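Local coordinates for subtilisin-like protein (Prochloron didemni, PDB 3ZXY), which probably cleaves peptide bonds as a subtilisin-type serine endopeptidase, the chain here being the protease domain of a longer protein, at residues I14-V19 and N110-E115; L140-G145 and H153-L158; P191-L196 and R206-A211. The protein carries 1 engineered substitution. All blocks are in the same frame, centred on the assembly; numbering follows the deposited sequence.

Overall arrangement
From the N terminus, interaction 1 comes first: it pairs the ends of neighbouring parallel strands 11-16 and 108-111, closing a long excursion of 90 residues. Interaction 2 follows, folding the end of strand 139-143 against 153-158 after only seven intervening residues, and interaction 3 closes a beta hairpin with nine. The three lie in series; none nests in or crosses another. They touch nonetheless. Ile111 N reaches Val141 O in the central sheet, and Ser112 OG is bonded to Ala211 O at the start of helix 210-230. Thr210 OG1 receives Gly145 N. Together they tie the middle of the parallel sheet, a turn and a hairpin together around the predicted charge relay site.

Interaction 1. Residues I14-V19 and N110-E115; sequences ILDGPV and NISGGE
Asp16 and Ser112 are joined by one water that four groups grip. Ser112 N and, 2.9 Å from the water oxygen, Asn110 ND2 donate to it, while Asp16 OD2 and Leu15 O each lie 2.7 Å from it, placed to accept its protons. With CG anti to the backbone N (chi1 -176°), the Asn110 amide also reaches Ser112 OG, 3.0 Å from ND2 and close to the amide plane. Its OD1 is taken by Ser218 in helix 210-230, which fixes the flip of the amide; Ser112 OG has a second partner in Ala211 O. Behind this polar cluster the strands pair in parallel, Leu15 N donating almost linearly (167°) to Asn110 O at 3.1 Å. Ile14 and Asn110 run side by side on one face of the sheet, and on the other Leu15 CD2 lies 4.1 Å from Ile111 CD1 against helix 91-103. The other carboxylate oxygen, Asp16 OD1, receives Gly17 N at 2.7 Å on its anti side and is bonded to His51 ND1. Each carboxylate oxygen thus has defined partners, so the group's rotation is set, consistent with its predicted place in the charge relay.

Interaction 2. Residues L140-G145 and H153-L158; sequences LVAAAG and HVPAAL
The imidazole of His153 lies flat over the backbone at Gly145, whose CA sits 3.8 Å from the ring centroid and 18° off the ring normal, a CH-pi contact. Its CG lies anti to the carbonyl carbon and beside the backbone N (chi1 -79°), which turns the ring over Ala144 and Gly145. Ala144 O rests above the same face, 3.6 Å from His153 CG, so the ring spans a carbonyl and a methylene at once. Gly145 is suited to this place: a beta carbon would run into His153 CE1, and its positive phi of 96° would jam one against the preceding carbonyl. The ring's edge is tethered too, as a water links ND1 to Ala143 O and NE2 is bonded to Asn147 OD1. An alanine in place of His153 would probably leave that water with one mate fewer, Asn147 OD1 without this bond, and the Gly145 methylene without the ring above it. Further along the contact is aliphatic. Ala142 CB points into the turn, 3.7 Å from Ala156 CA, and Pro155 CG approaches the same methyl at 4.1 Å. Ala156 CB in turn comes within 3.4 Å of Ala143 O, which a second water links to Ala156 N. The cis peptide before Pro155, followed by a type I turn, brings proline and alanine to the strand together. Leu140 and Pro155 extend this apolar patch onto helix 91-103 through Ile98 and Leu94, and both touch Ile111; as in other subtilisins, 142-145 and 112-114 probably wall the S1 pocket, with strand 139-143 seated between 108-111 and 162-167 in the central sheet.

Interaction 3. Residues P191-L196 and R206-A211; sequences PGEDIL and RLSGTA. Engineered in segment 206-211: Ala211 (natural residue Ser).
Gly192 opens the contact: its carbonyl O accepts Gly209 N at 2.8 Å, the donor lying in the carbonyl plane, and Ser208 CA makes a C-H...O approach to the same oxygen. Glu193 follows with its backbone beside Ser208, its CB directed away from the other strand and its side chain touching Asp168 and Leu174. At Asp194 the chain takes left-handed backbone angles (54°/51°) and, with Ile195, faces Leu207, a G1 beta bulge. Asp194 N is therefore poorly aimed at Leu207 O and donates instead to Ser208 OG, 2.9 Å away; a water bridges that hydroxyl to Asp194 OD1. The carbonyl Asp194 O is met by Arg206 NH1 at 2.9 Å, edge-on and practically in the guanidinium plane. Arg206 gets there with a chain extended from CG to NE, its CD also lying alongside Asp194 O at 3.5 Å. Ile195 supplies the regular pairing: its N donates to Leu207 O at 2.8 Å, and Leu207 N returns a bond to Ile195 O at 3.0 Å, but from above the carbonyl plane. Ile195 and Leu207 share a face of the hairpin, where both touch Phe212 of helix 210-230. On the other face, Leu196 CB lies over the Arg206 guanidinium, 3.8 Å from NH1. Gly209, with a positive phi of 143°, occupies the N-cap just before Thr210 and the engineered Ala211, naturally the serine of the predicted charge relay. The chemistry is mostly backbone-directed: Arg206 is held by a carbonyl, its NE 7.0 Å from Asp194 OD1, and the Gly209 N to Gly192 O bond probably helps set how the hairpin strand leads into helix 210-230, where the predicted charge relay position lies.

Interaction 1. Residues I14-V19 and N110-E115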
loop_
_atom_site.group_PDB
_atom_site.type_symbol
_atom_site.label_atom_id
_atom_site.label_comp_id
_atom_site.label_asym_id
_atom_site.label_seq_id
_atom_site.Cartn_x
_atom_site.Cartn_y
_atom_site.Cartn_z
ATOM N N ILE A 14 -0.567 7.047 3.698
ATOM C CA ILE A 14 0.291 6.932 2.530
ATOM C C ILE A 14 1.629 7.530 2.946
ATOM O O ILE A 14 1.722 8.728 3.187
ATOM C CB ILE A 14 -0.255 7.747 1.334
ATOM C CG1 ILE A 14 -1.694 7.345 1.004
ATOM C CG2 ILE A 14 0.673 7.610 0.119
ATOM C CD1 ILE A 14 -1.854 5.912 0.560
ATOM N N LEU A 15 2.667 6.692 3.017
ATOM C CA LEU A 15 4.013 7.133 3.334
ATOM C C LEU A 15 4.768 7.103 2.024
ATOM O O LEU A 15 5.231 6.054 1.575
ATOM C CB LEU A 15 4.663 6.204 4.360
ATOM C CG LEU A 15 4.313 6.493 5.823
ATOM C CD1 LEU A 15 2.817 6.502 6.113
ATOM C CD2 LEU A 15 5.032 5.472 6.696
ATOM N N ASP A 16 4.866 8.251 1.387
ATOM C CA ASP A 16 5.394 8.312 0.042
ATOM C C ASP A 16 5.985 9.700 -0.179
ATOM O O ASP A 16 6.422 10.359 0.763
ATOM C CB ASP A 16 4.284 7.968 -0.977
ATOM C CG ASP A 16 4.829 7.296 -2.223
ATOM O OD1 ASP A 16 5.472 7.987 -3.028
ATOM O OD2 ASP A 16 4.637 6.068 -2.392
ATOM N N GLY A 17 6.010 10.134 -1.421
ATOM C CA GLY A 17 6.365 11.513 -1.700
ATOM C C GLY A 17 5.216 12.453 -1.434
ATOM O O GLY A 17 4.121 12.042 -1.034
ATOM N N PRO A 18 5.453 13.746 -1.660
ATOM C CA PRO A 18 4.379 14.713 -1.567
ATOM C C PRO A 18 3.207 14.356 -2.470
ATOM O O PRO A 18 3.398 13.792 -3.559
ATOM C CB PRO A 18 5.041 16.014 -2.023
ATOM C CG PRO A 18 6.481 15.814 -1.757
ATOM C CD PRO A 18 6.743 14.371 -2.004
ATOM N N VAL A 19 2.003 14.669 -2.008
ATOM C CA VAL A 19 0.791 14.425 -2.787
ATOM C C VAL A 19 0.173 15.757 -3.189
ATOM O O VAL A 19 -0.066 16.624 -2.343
ATOM C CB VAL A 19 -0.217 13.596 -1.970
ATOM C CG1 VAL A 19 -1.549 13.445 -2.707
ATOM C CG2 VAL A 19 0.384 12.230 -1.656
ATOM N N ASN A 110 0.506 2.277 3.874
ATOM C CA ASN A 110 1.013 1.915 2.539
ATOM C C ASN A 110 2.424 2.451 2.388
ATOM O O ASN A 110 2.641 3.657 2.493
ATOM C CB ASN A 110 0.105 2.533 1.467
ATOM C CG ASN A 110 0.487 2.136 0.048
ATOM O OD1 ASN A 110 -0.120 1.229 -0.525
ATOM N ND2 ASN A 110 1.516 2.782 -0.526
ATOM N N ILE A 111 3.376 1.560 2.134
ATOM C CA ILE A 111 4.764 1.982 1.850
ATOM C C ILE A 111 5.182 1.396 0.502
ATOM O O ILE A 111 5.633 0.252 0.402
ATOM C CB ILE A 111 5.735 1.538 2.951
ATOM C CG1 ILE A 111 5.283 2.067 4.314
ATOM C CG2 ILE A 111 7.156 2.000 2.630
ATOM C CD1 ILE A 111 6.216 1.723 5.458
ATOM N N SER A 112 5.023 2.205 -0.530
ATOM C CA SER A 112 5.401 1.832 -1.887
ATOM C C SER A 112 6.869 2.137 -2.084
ATOM O O SER A 112 7.243 2.962 -2.927
ATOM C CB SER A 112 4.579 2.603 -2.903
ATOM O OG SER A 112 3.233 2.140 -2.909
ATOM N N GLY A 113 7.704 1.516 -1.276
ATOM C CA GLY A 113 9.140 1.727 -1.345
ATOM C C GLY A 113 9.837 0.776 -0.413
ATOM O O GLY A 113 9.193 -0.008 0.273
ATOM N N GLY A 114 11.157 0.868 -0.367
ATOM C CA GLY A 114 11.951 -0.017 0.468
ATOM C C GLY A 114 13.389 -0.011 0.021
ATOM O O GLY A 114 13.791 0.819 -0.800
ATOM N N GLU A 115 14.165 -0.925 0.589
ATOM C CA GLU A 115 15.583 -1.043 0.313
ATOM C C GLU A 115 15.902 -2.515 0.124
ATOM O O GLU A 115 15.431 -3.356 0.885
ATOM C CB GLU A 115 16.405 -0.484 1.492
ATOM C CG GLU A 115 17.909 -0.586 1.316
ATOM C CD GLU A 115 18.700 0.353 2.208
ATOM O OE1 GLU A 115 18.167 0.817 3.242
ATOM O OE2 GLU A 115 19.873 0.638 1.859
HETATM O O HOH W 1 3.721 4.681 -0.266
#

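Interaction 2. Residues L140-G145 and H153-L158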
loop_
_atom_site.group_PDB
_atom_site.type_symbol
_atom_site.label_atom_id
_atom_site.label_comp_id
_atom_site.label_asym_id
_atom_site.label_seq_id
_atom_site.Cartn_x
_atom_site.Cartn_y
_atom_site.Cartn_z
ATOM N N LEU A 140 0.931 -2.951 7.791
ATOM C CA LEU A 140 1.860 -2.342 6.854
ATOM C C LEU A 140 1.782 -3.142 5.552
ATOM O O LEU A 140 1.917 -4.364 5.577
ATOM C CB LEU A 140 3.280 -2.377 7.442
ATOM C CG LEU A 140 4.268 -1.325 6.938
ATOM C CD1 LEU A 140 5.500 -1.222 7.837
ATOM C CD2 LEU A 140 4.645 -1.642 5.513
ATOM N N VAL A 141 1.535 -2.446 4.443
ATOM C CA VAL A 141 1.456 -3.053 3.111
ATOM C C VAL A 141 2.618 -2.418 2.337
ATOM O O VAL A 141 2.676 -1.183 2.213
ATOM C CB VAL A 141 0.114 -2.760 2.411
ATOM C CG1 VAL A 141 0.058 -3.471 1.068
ATOM C CG2 VAL A 141 -1.071 -3.197 3.286
ATOM N N ALA A 142 3.541 -3.238 1.821
ATOM C CA ALA A 142 4.808 -2.718 1.287
ATOM C C ALA A 142 5.211 -3.356 -0.026
ATOM O O ALA A 142 5.015 -4.555 -0.228
ATOM C CB ALA A 142 5.938 -2.880 2.317
ATOM N N ALA A 143 5.841 -2.559 -0.885
ATOM C CA ALA A 143 6.266 -3.018 -2.205
ATOM C C ALA A 143 7.401 -4.038 -2.133
ATOM O O ALA A 143 8.397 -3.821 -1.441
ATOM C CB ALA A 143 6.715 -1.826 -3.051
ATOM N N ALA A 144 7.250 -5.135 -2.883
ATOM C CA ALA A 144 8.258 -6.198 -2.934
ATOM C C ALA A 144 9.572 -5.754 -3.567
ATOM O O ALA A 144 10.623 -6.346 -3.291
ATOM C CB ALA A 144 7.707 -7.402 -3.712
ATOM N N GLY A 145 9.508 -4.746 -4.440
ATOM C CA GLY A 145 10.651 -4.327 -5.247
ATOM C C GLY A 145 10.637 -4.936 -6.630
ATOM O O GLY A 145 10.092 -6.023 -6.834
ATOM N N HIS A 153 13.216 -6.889 -0.162
ATOM C CA HIS A 153 13.294 -5.510 0.308
ATOM C C HIS A 153 12.714 -5.461 1.710
ATOM O O HIS A 153 11.852 -6.265 2.069
ATOM C CB HIS A 153 12.467 -4.563 -0.565
ATOM C CG HIS A 153 13.121 -4.173 -1.868
ATOM N ND1 HIS A 153 12.865 -2.991 -2.476
ATOM C CD2 HIS A 153 14.016 -4.847 -2.674
ATOM C CE1 HIS A 153 13.553 -2.928 -3.628
ATOM N NE2 HIS A 153 14.292 -4.037 -3.737
ATOM N N VAL A 154 13.195 -4.500 2.484
ATOM C CA VAL A 154 12.561 -4.079 3.719
ATOM C C VAL A 154 11.925 -2.712 3.480
ATOM O O VAL A 154 12.485 -1.863 2.764
ATOM C CB VAL A 154 13.559 -4.071 4.902
ATOM C CG1 VAL A 154 14.047 -5.487 5.181
ATOM C CG2 VAL A 154 14.740 -3.120 4.673
ATOM N N PRO A 155 10.757 -2.469 4.077
ATOM C CA PRO A 155 10.063 -3.280 5.087
ATOM C C PRO A 155 9.225 -4.460 4.610
ATOM O O PRO A 155 8.677 -5.177 5.450
ATOM C CB PRO A 155 9.170 -2.251 5.772
ATOM C CG PRO A 155 8.844 -1.277 4.716
ATOM C CD PRO A 155 10.113 -1.148 3.922
ATOM N N ALA A 156 9.099 -4.671 3.311
ATOM C CA ALA A 156 8.254 -5.756 2.804
ATOM C C ALA A 156 8.517 -7.119 3.453
ATOM O O ALA A 156 7.568 -7.887 3.637
ATOM C CB ALA A 156 8.386 -5.869 1.299
ATOM N N ALA A 157 9.773 -7.438 3.766
ATOM C CA ALA A 157 10.155 -8.731 4.330
ATOM C C ALA A 157 10.010 -8.861 5.856
ATOM O O ALA A 157 10.299 -9.922 6.437
ATOM C CB ALA A 157 11.600 -9.071 3.925
ATOM N N LEU A 158 9.575 -7.792 6.524
ATOM C CA LEU A 158 9.621 -7.764 7.981
ATOM C C LEU A 158 8.375 -8.393 8.603
ATOM O O LEU A 158 7.377 -8.586 7.928
ATOM C CB LEU A 158 9.844 -6.332 8.471
ATOM C CG LEU A 158 11.213 -5.745 8.099
ATOM C CD1 LEU A 158 11.336 -4.326 8.652
ATOM C CD2 LEU A 158 12.361 -6.599 8.599
HETATM O O HOH W 2 9.463 -2.759 1.010
HETATM O O HOH W 3 10.347 -1.698 -2.391
#

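Interaction 3. Residues P191-L196 and R206-A211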
loop_
_atom_site.group_PDB
_atom_site.type_symbol
_atom_site.label_atom_id
_atom_site.label_comp_id
_atom_site.label_asym_id
_atom_site.label_seq_id
_atom_site.Cartn_x
_atom_site.Cartn_y
_atom_site.Cartn_z
ATOM N N PRO A 191 -2.206 -6.299 -9.491
ATOM C CA PRO A 191 -1.935 -5.715 -10.794
ATOM C C PRO A 191 -0.879 -4.631 -10.693
ATOM O O PRO A 191 -0.985 -3.755 -9.832
ATOM C CB PRO A 191 -3.292 -5.126 -11.201
ATOM C CG PRO A 191 -4.267 -5.968 -10.490
ATOM C CD PRO A 191 -3.642 -6.291 -9.166
ATOM N N GLY A 192 0.141 -4.717 -11.532
ATOM C CA GLY A 192 1.248 -3.760 -11.480
ATOM C C GLY A 192 1.719 -3.240 -12.821
ATOM O O GLY A 192 2.786 -2.649 -12.894
ATOM N N GLU A 193 0.942 -3.454 -13.883
ATOM C CA GLU A 193 1.296 -3.004 -15.209
ATOM C C GLU A 193 0.328 -1.916 -15.678
ATOM O O GLU A 193 -0.879 -2.132 -15.695
ATOM C CB GLU A 193 1.261 -4.192 -16.175
ATOM C CG GLU A 193 2.008 -3.987 -17.466
ATOM C CD GLU A 193 2.538 -5.305 -18.007
ATOM O OE1 GLU A 193 1.712 -6.113 -18.459
ATOM O OE2 GLU A 193 3.777 -5.524 -17.975
ATOM N N ASP A 194 0.880 -0.762 -16.051
ATOM C CA ASP A 194 0.105 0.333 -16.641
ATOM C C ASP A 194 -1.082 0.737 -15.765
ATOM O O ASP A 194 -2.232 0.853 -16.225
ATOM C CB ASP A 194 -0.330 -0.044 -18.055
ATOM C CG ASP A 194 0.848 -0.270 -18.985
ATOM O OD1 ASP A 194 1.861 0.453 -18.850
ATOM O OD2 ASP A 194 0.755 -1.154 -19.870
ATOM N N ILE A 195 -0.789 0.983 -14.494
ATOM C CA ILE A 195 -1.790 1.391 -13.523
ATOM C C ILE A 195 -2.033 2.906 -13.602
ATOM O O ILE A 195 -1.082 3.704 -13.523
ATOM C CB ILE A 195 -1.365 1.011 -12.081
ATOM C CG1 ILE A 195 -0.993 -0.474 -11.967
ATOM C CG2 ILE A 195 -2.450 1.387 -11.081
ATOM C CD1 ILE A 195 -2.052 -1.416 -12.499
ATOM N N LEU A 196 -3.301 3.285 -13.781
ATOM C CA LEU A 196 -3.689 4.700 -13.930
ATOM C C LEU A 196 -3.537 5.446 -12.607
ATOM O O LEU A 196 -3.910 4.948 -11.546
ATOM C CB LEU A 196 -5.142 4.787 -14.399
ATOM C CG LEU A 196 -5.680 6.183 -14.731
ATOM C CD1 LEU A 196 -4.956 6.814 -15.912
ATOM C CD2 LEU A 196 -7.174 6.075 -14.991
ATOM N N ARG A 206 -0.127 6.252 -16.790
ATOM C CA ARG A 206 -0.096 4.828 -16.422
ATOM C C ARG A 206 1.330 4.368 -16.163
ATOM O O ARG A 206 2.214 4.510 -17.026
ATOM C CB ARG A 206 -0.729 3.973 -17.513
ATOM C CG ARG A 206 -2.225 4.217 -17.605
ATOM C CD ARG A 206 -2.926 3.308 -18.602
ATOM N NE ARG A 206 -4.378 3.503 -18.567
ATOM C CZ ARG A 206 -5.228 2.882 -17.747
ATOM N NH1 ARG A 206 -4.826 1.971 -16.857
ATOM N NH2 ARG A 206 -6.524 3.178 -17.823
ATOM N N LEU A 207 1.533 3.834 -14.960
ATOM C CA LEU A 207 2.870 3.453 -14.494
ATOM C C LEU A 207 2.892 1.980 -14.103
ATOM O O LEU A 207 1.857 1.402 -13.759
ATOM C CB LEU A 207 3.286 4.308 -13.292
ATOM C CG LEU A 207 3.416 5.823 -13.563
ATOM C CD1 LEU A 207 3.775 6.577 -12.292
ATOM C CD2 LEU A 207 4.430 6.112 -14.654
ATOM N N SER A 208 4.081 1.390 -14.140
ATOM C CA SER A 208 4.238 -0.016 -13.811
ATOM C C SER A 208 5.248 -0.192 -12.701
ATOM O O SER A 208 6.216 0.577 -12.586
ATOM C CB SER A 208 4.672 -0.824 -15.025
ATOM O OG SER A 208 3.781 -0.630 -16.131
ATOM N N GLY A 209 5.005 -1.202 -11.878
ATOM C CA GLY A 209 5.938 -1.537 -10.811
ATOM C C GLY A 209 5.236 -1.982 -9.557
ATOM O O GLY A 209 4.032 -1.778 -9.380
ATOM N N THR A 210 5.998 -2.582 -8.645
ATOM C CA THR A 210 5.427 -3.004 -7.378
ATOM C C THR A 210 4.921 -1.829 -6.541
ATOM O O THR A 210 4.029 -2.017 -5.723
ATOM C CB THR A 210 6.390 -3.883 -6.544
ATOM O OG1 THR A 210 7.567 -3.151 -6.175
ATOM C CG2 THR A 210 6.790 -5.147 -7.316
ATOM N N ALA A 211 5.476 -0.627 -6.755
ATOM C CA ALA A 211 4.980 0.564 -6.056
ATOM C C ALA A 211 3.526 0.882 -6.348
ATOM O O ALA A 211 2.878 1.563 -5.557
ATOM C CB ALA A 211 5.823 1.779 -6.405
HETATM O O HOH W 4 4.260 1.638 -17.742
#